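Local coordinates for glucose-6-phosphate 1-dehydrogenase (Mycobacterium avium, PDB 4LGV), which probably oxidises glucose 6-phosphate to 6-phosphogluconolactone with a nicotinamide dinucleotide as electron acceptor, the entry step of the pentose phosphate pathway, at residues H226-E231 with V347-M352; F336-K341 with H475-P480. All blocks are in the same frame, centred on the assembly; numbering follows the deposited sequence. Where two conformers were deposited one is given.

Both contacts lie in the large mixed sheet of the C-terminal alpha+beta domain, their centres about 6 Å apart. Strand 222-230 runs between strands 347-354 and 335-340: contact 1 is its antiparallel pairing with the former, and contact 2 sets the latter, its parallel neighbour, against a loop that follows helix 466-470. Along the chain the segments alternate, 226-231, 336-341, 347-352, 475-480, so the two long connections cross, and both bring distant parts of the chain to the same sheet. They also touch directly: E231 and K341 form a salt bridge. With W477 over R338 and P480 on E349, the loop near the C-terminus covers the sheet face that carries H226, T228, E349 and R338.

Contact 1: H226-E231 with V347-M352; sequences HITMAE and VTEVRM
Antiparallel pairing in the large mixed sheet of the C-terminal domain joins H226-A230 to V347-R351, with the strands running almost exactly opposite. H226 with R351, T228 with E349 and A230 with V347 are hydrogen-bonded pairs, each closed by two backbone bonds; the shortest is R351 N to H226 O, 2.7 Å. The non-hydrogen-bonded pairs are I227-V350 and M229-T348, of which I227, M229 and V350 meet helix 246-264. I227 CG1 lies alongside V350 CG2 at 4.2 Å, while the extended M229 chain slants past T348, bringing its CG 3.7 Å from T348 OG1. A water donates to A230 O and also bonds T348 OG1, bridging the two strands.

The other face carries a polar group of side chains at H226, T228, E349 and R351. With CG anti to its backbone N (chi1 164°), E349 extends into a side-on salt bridge with R351, NE to OE1 at 3.0 Å and NH2 to OE2, each nitrogen above the carboxylate plane. E349 OE2 also accepts from W481 N, while R351 NH1 reaches Q373. A second water lies 2.8 Å from both E349 OE1 and T228 OG1, which also bonds R338 NE.

Contact 2: F336-K341 with H475-P480; sequences FLRAGK and HAWQQP
R338 carries its CG between its backbone N and carbonyl carbon (chi1 65°) and then runs straight out from CG to NE, which lifts the whole chain off the sheet and along one face of the W477 indole. W477 answers with CG anti to its carbonyl carbon (chi1 -67°), turning the indole back toward the strand, so that the two side chains slide past each other in opposite directions. R338 CD takes the face of the six-membered ring, 3.6 Å from its centroid, in a CH-pi contact. Beyond it the guanidinium runs nearly parallel to the indole, the planes 15° apart, but displaced past the CE3 rim toward CB and CG. NE comes 3.3 Å from W477 CE3, and NH1 lies near CB and CG.

At the edge of the guanidinium, R338 NH2 makes only a weak, bent bond to Q478 O at 3.3 Å. A water bridges the same two atoms, accepting from NH2 at 3.0 Å and donating to Q478 O at 2.9 Å. R338 NE is held from the neighbouring strand by T228 OG1, which helps fix the rotation of the group. The indole NE1 bonds A467 O. At another corner, beside the strand, F336 CB meets CH2 obliquely at 3.7 Å. H226 also brings its ring against W477. Within the loop, Q478 folds its amide back so that NE2 donates to A476 O at 3.0 Å, closing a local side-chain-to-backbone bond two residues back along the chain.

The arrangement combines a CH-pi contact with an offset, near-parallel guanidinium beside an indole; through it an irregular segment near the C-terminus packs across strand 335-340, closing over one face of the mixed sheet in the C-terminal alpha+beta domain of glucose-6-phosphate dehydrogenase.

Contact 1: H226-E231 with V347-M352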
ATOM      1  N   HIS A 226     -15.780  15.787  -4.786  1.00 23.83           N
ATOM      2  CA  HIS A 226     -16.772  16.831  -5.108  1.00 25.59           C
ATOM      3  C   HIS A 226     -16.600  17.997  -4.147  1.00 26.36           C
ATOM      4  O   HIS A 226     -16.575  17.809  -2.926  1.00 26.37           O
ATOM      5  CB  HIS A 226     -18.196  16.374  -4.942  1.00 26.06           C
ATOM      6  CG  HIS A 226     -18.642  15.370  -5.940  1.00 27.35           C
ATOM      7  ND1 HIS A 226     -19.918  14.850  -5.935  1.00 29.06           N
ATOM      8  CD2 HIS A 226     -17.977  14.732  -6.928  1.00 28.37           C
ATOM      9  CE1 HIS A 226     -20.042  13.977  -6.923  1.00 30.18           C
ATOM     10  NE2 HIS A 226     -18.869  13.870  -7.525  1.00 30.15           N
ATOM     11  N   ILE A 227     -16.443  19.179  -4.703  1.00 26.80           N
ATOM     12  CA  ILE A 227     -16.350  20.394  -3.917  1.00 28.55           C
ATOM     13  C   ILE A 227     -17.593  21.243  -4.156  1.00 29.14           C
ATOM     14  O   ILE A 227     -17.929  21.557  -5.299  1.00 29.56           O
ATOM     15  CB  ILE A 227     -15.104  21.181  -4.307  1.00 29.52           C
ATOM     16  CG1 ILE A 227     -13.878  20.380  -3.861  1.00 30.84           C
ATOM     17  CG2 ILE A 227     -15.145  22.544  -3.662  1.00 29.80           C
ATOM     18  CD1 ILE A 227     -12.539  21.001  -4.239  1.00 33.76           C
ATOM     19  N   THR A 228     -18.306  21.542  -3.094  1.00 29.25           N
ATOM     20  CA  THR A 228     -19.542  22.315  -3.182  1.00 30.73           C
ATOM     21  C   THR A 228     -19.392  23.568  -2.369  1.00 30.79           C
ATOM     22  O   THR A 228     -19.072  23.510  -1.180  1.00 29.55           O
ATOM     23  CB  THR A 228     -20.732  21.523  -2.630  1.00 32.41           C
ATOM     24  OG1 THR A 228     -20.977  20.368  -3.440  1.00 33.26           O
ATOM     25  CG2 THR A 228     -21.987  22.389  -2.612  1.00 34.16           C
ATOM     26  N   MET A 229     -19.610  24.714  -3.003  1.00 31.59           N
ATOM     27  CA  MET A 229     -19.734  25.963  -2.290  1.00 31.95           C
ATOM     28  C   MET A 229     -21.092  26.596  -2.585  1.00 32.61           C
ATOM     29  O   MET A 229     -21.321  27.124  -3.666  1.00 31.48           O
ATOM     30  CB  MET A 229     -18.667  26.954  -2.682  1.00 34.07           C
ATOM     31  CG  MET A 229     -19.028  28.290  -2.036  1.00 37.06           C
ATOM     32  SD  MET A 229     -17.753  29.476  -2.256  1.00 43.60           S
ATOM     33  CE  MET A 229     -18.446  30.769  -1.246  1.00 40.58           C
ATOM     34  N   ALA A 230     -21.974  26.578  -1.596  1.00 32.12           N
ATOM     35  CA  ALA A 230     -23.324  27.100  -1.756  1.00 32.18           C
ATOM     36  C   ALA A 230     -23.579  28.283  -0.836  1.00 33.22           C
ATOM     37  O   ALA A 230     -23.199  28.273   0.351  1.00 34.18           O
ATOM     38  CB  ALA A 230     -24.324  26.000  -1.490  1.00 31.77           C
ATOM     39  N   GLU A 231     -24.180  29.320  -1.384  1.00 34.04           N
ATOM     40  CA  GLU A 231     -24.673  30.443  -0.564  1.00 34.92           C
ATOM     41  C   GLU A 231     -26.191  30.562  -0.809  1.00 35.41           C
ATOM     42  O   GLU A 231     -26.629  30.506  -1.937  1.00 35.22           O
ATOM     43  CB  GLU A 231     -23.933  31.738  -0.933  1.00 34.07           C
ATOM     44  CG  GLU A 231     -22.454  31.699  -0.577  1.00 34.69           C
ATOM     45  CD  GLU A 231     -21.674  32.902  -1.058  1.00 35.94           C
ATOM     46  OE1 GLU A 231     -21.789  33.274  -2.238  1.00 39.02           O
ATOM     47  OE2 GLU A 231     -20.977  33.514  -0.252  1.00 35.65           O
ATOM     48  N   VAL A 347     -23.179  26.496   2.712  1.00 32.12           N
ATOM     49  CA  VAL A 347     -22.238  25.419   3.095  1.00 30.47           C
ATOM     50  C   VAL A 347     -21.172  25.277   2.060  1.00 28.66           C
ATOM     51  O   VAL A 347     -21.431  25.406   0.866  1.00 27.84           O
ATOM     52  CB  VAL A 347     -22.981  24.070   3.301  1.00 31.57           C
ATOM     53  CG1 VAL A 347     -23.705  23.638   2.026  1.00 30.77           C
ATOM     54  CG2 VAL A 347     -22.061  23.004   3.791  1.00 31.05           C
ATOM     55  N   THR A 348     -19.958  25.032   2.538  1.00 28.05           N
ATOM     56  CA  THR A 348     -18.817  24.695   1.687  1.00 27.98           C
ATOM     57  C   THR A 348     -18.287  23.371   2.146  1.00 26.94           C
ATOM     58  O   THR A 348     -17.941  23.202   3.330  1.00 28.38           O
ATOM     59  CB  THR A 348     -17.703  25.743   1.770  1.00 29.24           C
ATOM     60  OG1 THR A 348     -18.238  26.996   1.326  1.00 32.83           O
ATOM     61  CG2 THR A 348     -16.552  25.387   0.881  1.00 28.45           C
ATOM     62  N   GLU A 349     -18.217  22.434   1.218  1.00 26.03           N
ATOM     63  CA  GLU A 349     -17.921  21.043   1.529  1.00 25.90           C
ATOM     64  C   GLU A 349     -16.938  20.457   0.513  1.00 25.09           C
ATOM     65  O   GLU A 349     -16.954  20.797  -0.659  1.00 23.77           O
ATOM     66  CB  GLU A 349     -19.258  20.258   1.453  1.00 26.86           C
ATOM     67  CG  GLU A 349     -19.161  18.759   1.379  1.00 27.36           C
ATOM     68  CD  GLU A 349     -20.496  18.071   1.227  1.00 27.32           C
ATOM     69  OE1 GLU A 349     -20.854  17.660   0.074  1.00 27.95           O
ATOM     70  OE2 GLU A 349     -21.167  17.905   2.253  1.00 25.68           O
ATOM     71  N   VAL A 350     -16.052  19.610   1.011  1.00 25.22           N
ATOM     72  CA  VAL A 350     -15.182  18.808   0.175  1.00 24.64           C
ATOM     73  C   VAL A 350     -15.567  17.360   0.490  1.00 23.97           C
ATOM     74  O   VAL A 350     -15.424  16.908   1.618  1.00 22.64           O
ATOM     75  CB  VAL A 350     -13.710  19.031   0.487  1.00 24.68           C
ATOM     76  CG1 VAL A 350     -12.811  18.160  -0.420  1.00 25.00           C
ATOM     77  CG2 VAL A 350     -13.331  20.482   0.292  1.00 25.34           C
ATOM     78  N   ARG A 351     -16.081  16.649  -0.508  1.00 22.85           N
ATOM     79  CA  ARG A 351     -16.600  15.305  -0.277  1.00 22.58           C
ATOM     80  C   ARG A 351     -15.744  14.344  -1.061  1.00 22.00           C
ATOM     81  O   ARG A 351     -15.662  14.422  -2.264  1.00 21.83           O
ATOM     82  CB  ARG A 351     -18.066  15.194  -0.739  1.00 22.97           C
ATOM     83  CG  ARG A 351     -18.695  13.817  -0.542  1.00 22.90           C
ATOM     84  CD  ARG A 351     -20.167  13.872  -0.829  1.00 24.17           C
ATOM     85  NE  ARG A 351     -20.859  14.666   0.171  1.00 23.70           N
ATOM     86  CZ  ARG A 351     -21.492  14.188   1.219  1.00 23.39           C
ATOM     87  NH1 ARG A 351     -21.537  12.895   1.418  1.00 23.50           N
ATOM     88  NH2 ARG A 351     -22.064  15.029   2.074  1.00 22.96           N
ATOM     89  N   MET A 352     -15.091  13.426  -0.363  1.00 22.62           N
ATOM     90  CA  MET A 352     -14.196  12.485  -1.016  1.00 22.44           C
ATOM     91  C   MET A 352     -14.813  11.088  -0.990  1.00 21.78           C
ATOM     92  O   MET A 352     -15.109  10.569   0.087  1.00 20.76           O
ATOM     93  CB  MET A 352     -12.867  12.515  -0.312  1.00 23.94           C
ATOM     94  CG  MET A 352     -12.260  13.901  -0.273  1.00 25.41           C
ATOM     95  SD  MET A 352     -10.824  13.874   0.789  1.00 28.35           S
ATOM     96  CE  MET A 352      -9.704  13.562  -0.537  1.00 27.83           C
TER
HETATM   97  O   HOH W   1     -19.478  18.350  -2.269  1.00 25.85           O
HETATM   98  O   HOH W   2     -20.553  28.436   1.731  1.00 41.15           O

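Contact 2: F336-K341 with H475-P480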
ATOM      1  N   PHE A 336     -14.833  17.316  -9.185  1.00 29.42           N
ATOM      2  CA  PHE A 336     -15.946  18.128  -9.603  1.00 29.91           C
ATOM      3  C   PHE A 336     -16.152  19.248  -8.591  1.00 30.05           C
ATOM      4  O   PHE A 336     -16.096  19.044  -7.379  1.00 29.40           O
ATOM      5  CB  PHE A 336     -17.234  17.282  -9.738  1.00 30.68           C
ATOM      6  CG  PHE A 336     -17.182  16.260 -10.851  1.00 28.50           C
ATOM      7  CD1 PHE A 336     -17.414  16.636 -12.149  1.00 29.29           C
ATOM      8  CD2 PHE A 336     -16.906  14.964 -10.588  1.00 27.33           C
ATOM      9  CE1 PHE A 336     -17.341  15.719 -13.193  1.00 29.37           C
ATOM     10  CE2 PHE A 336     -16.853  14.026 -11.598  1.00 28.51           C
ATOM     11  CZ  PHE A 336     -17.083  14.399 -12.913  1.00 29.06           C
ATOM     12  N   LEU A 337     -16.455  20.420  -9.119  1.00 31.10           N
ATOM     13  CA  LEU A 337     -16.624  21.592  -8.312  1.00 31.38           C
ATOM     14  C   LEU A 337     -17.898  22.337  -8.724  1.00 33.42           C
ATOM     15  O   LEU A 337     -18.168  22.459  -9.908  1.00 33.61           O
ATOM     16  CB  LEU A 337     -15.420  22.444  -8.511  1.00 31.80           C
ATOM     17  CG  LEU A 337     -15.341  23.702  -7.706  1.00 32.22           C
ATOM     18  CD1 LEU A 337     -13.861  24.031  -7.526  1.00 31.41           C
ATOM     19  CD2 LEU A 337     -16.103  24.822  -8.404  1.00 34.45           C
ATOM     20  N   ARG A 338     -18.681  22.777  -7.732  1.00 31.85           N
ATOM     21  CA  ARG A 338     -19.844  23.597  -7.975  1.00 32.63           C
ATOM     22  C   ARG A 338     -19.906  24.692  -6.946  1.00 33.82           C
ATOM     23  O   ARG A 338     -19.620  24.485  -5.752  1.00 33.13           O
ATOM     24  CB  ARG A 338     -21.129  22.794  -7.977  1.00 32.36           C
ATOM     25  CG  ARG A 338     -21.489  22.169  -6.660  1.00 32.33           C
ATOM     26  CD  ARG A 338     -22.784  21.374  -6.757  1.00 31.62           C
ATOM     27  NE  ARG A 338     -22.996  20.619  -5.519  1.00 32.07           N
ATOM     28  CZ  ARG A 338     -24.100  19.963  -5.214  1.00 32.90           C
ATOM     29  NH1 ARG A 338     -25.117  19.956  -6.057  1.00 34.21           N
ATOM     30  NH2 ARG A 338     -24.207  19.325  -4.051  1.00 32.34           N
ATOM     31  N   ALA A 339     -20.197  25.891  -7.434  1.00 34.27           N
ATOM     32  CA  ALA A 339     -20.310  27.074  -6.583  1.00 33.96           C
ATOM     33  C   ALA A 339     -21.418  27.977  -7.117  1.00 35.23           C
ATOM     34  O   ALA A 339     -21.547  28.158  -8.318  1.00 35.87           O
ATOM     35  CB  ALA A 339     -19.006  27.809  -6.555  1.00 32.21           C
ATOM     36  N   GLY A 340     -22.219  28.549  -6.231  1.00 37.17           N
ATOM     37  CA  GLY A 340     -23.246  29.448  -6.686  1.00 37.25           C
ATOM     38  C   GLY A 340     -24.057  30.204  -5.671  1.00 36.35           C
ATOM     39  O   GLY A 340     -24.169  29.803  -4.523  1.00 35.95           O
ATOM     40  N   LYS A 341     -24.626  31.313  -6.144  1.00 36.53           N
ATOM     41  CA  LYS A 341     -25.543  32.161  -5.377  1.00 36.76           C
ATOM     42  C   LYS A 341     -26.963  31.620  -5.432  1.00 36.75           C
ATOM     43  O   LYS A 341     -27.352  30.942  -6.379  1.00 36.20           O
ATOM     44  CB  LYS A 341     -25.558  33.578  -5.954  1.00 36.03           C
ATOM     45  CG  LYS A 341     -24.196  34.248  -5.959  1.00 35.54           C
ATOM     46  CD  LYS A 341     -23.770  34.668  -4.551  1.00 35.02           C
ATOM     47  CE  LYS A 341     -22.497  35.472  -4.612  1.00 34.75           C
ATOM     48  NZ  LYS A 341     -22.007  35.818  -3.269  1.00 35.45           N
ATOM     49  N   HIS A 475     -20.191   9.740  -9.710  1.00 49.32           N
ATOM     50  CA  HIS A 475     -21.049   9.787  -8.511  1.00 47.07           C
ATOM     51  C   HIS A 475     -21.976  10.960  -8.582  1.00 44.49           C
ATOM     52  O   HIS A 475     -21.551  12.053  -8.916  1.00 42.01           O
ATOM     53  CB  HIS A 475     -20.203   9.889  -7.263  1.00 46.70           C
ATOM     54  CG  HIS A 475     -19.482   8.625  -6.957  1.00 48.22           C
ATOM     55  ND1 HIS A 475     -20.090   7.572  -6.307  1.00 48.89           N
ATOM     56  CD2 HIS A 475     -18.225   8.217  -7.261  1.00 48.18           C
ATOM     57  CE1 HIS A 475     -19.221   6.583  -6.195  1.00 49.62           C
ATOM     58  NE2 HIS A 475     -18.083   6.950  -6.761  1.00 48.44           N
ATOM     59  N   ALA A 476     -23.240  10.721  -8.282  1.00 44.14           N
ATOM     60  CA  ALA A 476     -24.216  11.801  -8.201  1.00 44.74           C
ATOM     61  C   ALA A 476     -23.821  12.842  -7.163  1.00 42.65           C
ATOM     62  O   ALA A 476     -23.206  12.524  -6.149  1.00 41.70           O
ATOM     63  CB  ALA A 476     -25.590  11.232  -7.887  1.00 47.11           C
ATOM     64  N   TRP A 477     -24.135  14.104  -7.427  1.00 41.56           N
ATOM     65  CA  TRP A 477     -24.027  15.133  -6.409  1.00 40.50           C
ATOM     66  C   TRP A 477     -24.871  14.700  -5.208  1.00 41.10           C
ATOM     67  O   TRP A 477     -26.033  14.368  -5.372  1.00 43.18           O
ATOM     68  CB  TRP A 477     -24.554  16.449  -6.913  1.00 40.78           C
ATOM     69  CG  TRP A 477     -23.742  17.090  -8.029  1.00 40.28           C
ATOM     70  CD1 TRP A 477     -24.110  17.184  -9.321  1.00 41.49           C
ATOM     71  CD2 TRP A 477     -22.495  17.769  -7.926  1.00 38.59           C
ATOM     72  NE1 TRP A 477     -23.163  17.847 -10.044  1.00 40.73           N
ATOM     73  CE2 TRP A 477     -22.148  18.199  -9.213  1.00 39.25           C
ATOM     74  CE3 TRP A 477     -21.615  17.999  -6.893  1.00 37.14           C
ATOM     75  CZ2 TRP A 477     -20.987  18.888  -9.485  1.00 38.13           C
ATOM     76  CZ3 TRP A 477     -20.463  18.695  -7.169  1.00 36.47           C
ATOM     77  CH2 TRP A 477     -20.183  19.156  -8.452  1.00 36.58           C
ATOM     78  N   GLN A 478     -24.273  14.686  -4.022  1.00 39.77           N
ATOM     79  CA  GLN A 478     -24.952  14.262  -2.801  1.00 40.20           C
ATOM     80  C   GLN A 478     -25.490  15.496  -2.064  1.00 40.44           C
ATOM     81  O   GLN A 478     -25.030  16.632  -2.295  1.00 40.37           O
ATOM     82  CB  GLN A 478     -23.983  13.567  -1.841  1.00 39.04           C
ATOM     83  CG  GLN A 478     -23.203  12.400  -2.415  1.00 38.57           C
ATOM     84  CD  GLN A 478     -24.070  11.193  -2.691  1.00 40.00           C
ATOM     85  OE1 GLN A 478     -24.719  10.705  -1.801  1.00 40.83           O
ATOM     86  NE2 GLN A 478     -24.108  10.735  -3.947  1.00 41.21           N
ATOM     87  N   GLN A 479     -26.467  15.267  -1.194  1.00 40.95           N
ATOM     88  CA  GLN A 479     -26.932  16.326  -0.283  0.50 41.13           C
ATOM     89  C   GLN A 479     -25.792  16.680   0.653  1.00 39.10           C
ATOM     90  O   GLN A 479     -25.206  15.801   1.279  1.00 38.43           O
ATOM     91  CB  GLN A 479     -28.169  15.957   0.555  0.50 43.17           C
ATOM     92  CG  GLN A 479     -29.464  16.746   0.224  0.50 45.61           C
ATOM     93  CD  GLN A 479     -29.564  18.194   0.788  0.50 45.77           C
ATOM     94  OE1 GLN A 479     -28.957  18.565   1.819  0.50 45.06           O
ATOM     95  NE2 GLN A 479     -30.365  19.009   0.103  0.50 46.59           N
ATOM     96  N   PRO A 480     -25.480  17.971   0.771  1.00 37.56           N
ATOM     97  CA  PRO A 480     -24.373  18.348   1.609  1.00 35.84           C
ATOM     98  C   PRO A 480     -24.645  18.128   3.061  1.00 35.51           C
ATOM     99  O   PRO A 480     -25.788  18.201   3.493  1.00 36.79           O
ATOM    100  CB  PRO A 480     -24.208  19.852   1.355  1.00 36.08           C
ATOM    101  CG  PRO A 480     -24.846  20.078   0.058  1.00 36.93           C
ATOM    102  CD  PRO A 480     -26.022  19.140   0.063  1.00 38.27           C
TER
HETATM  103  O   HOH W   3     -22.571  18.049  -1.844  1.00 31.32           O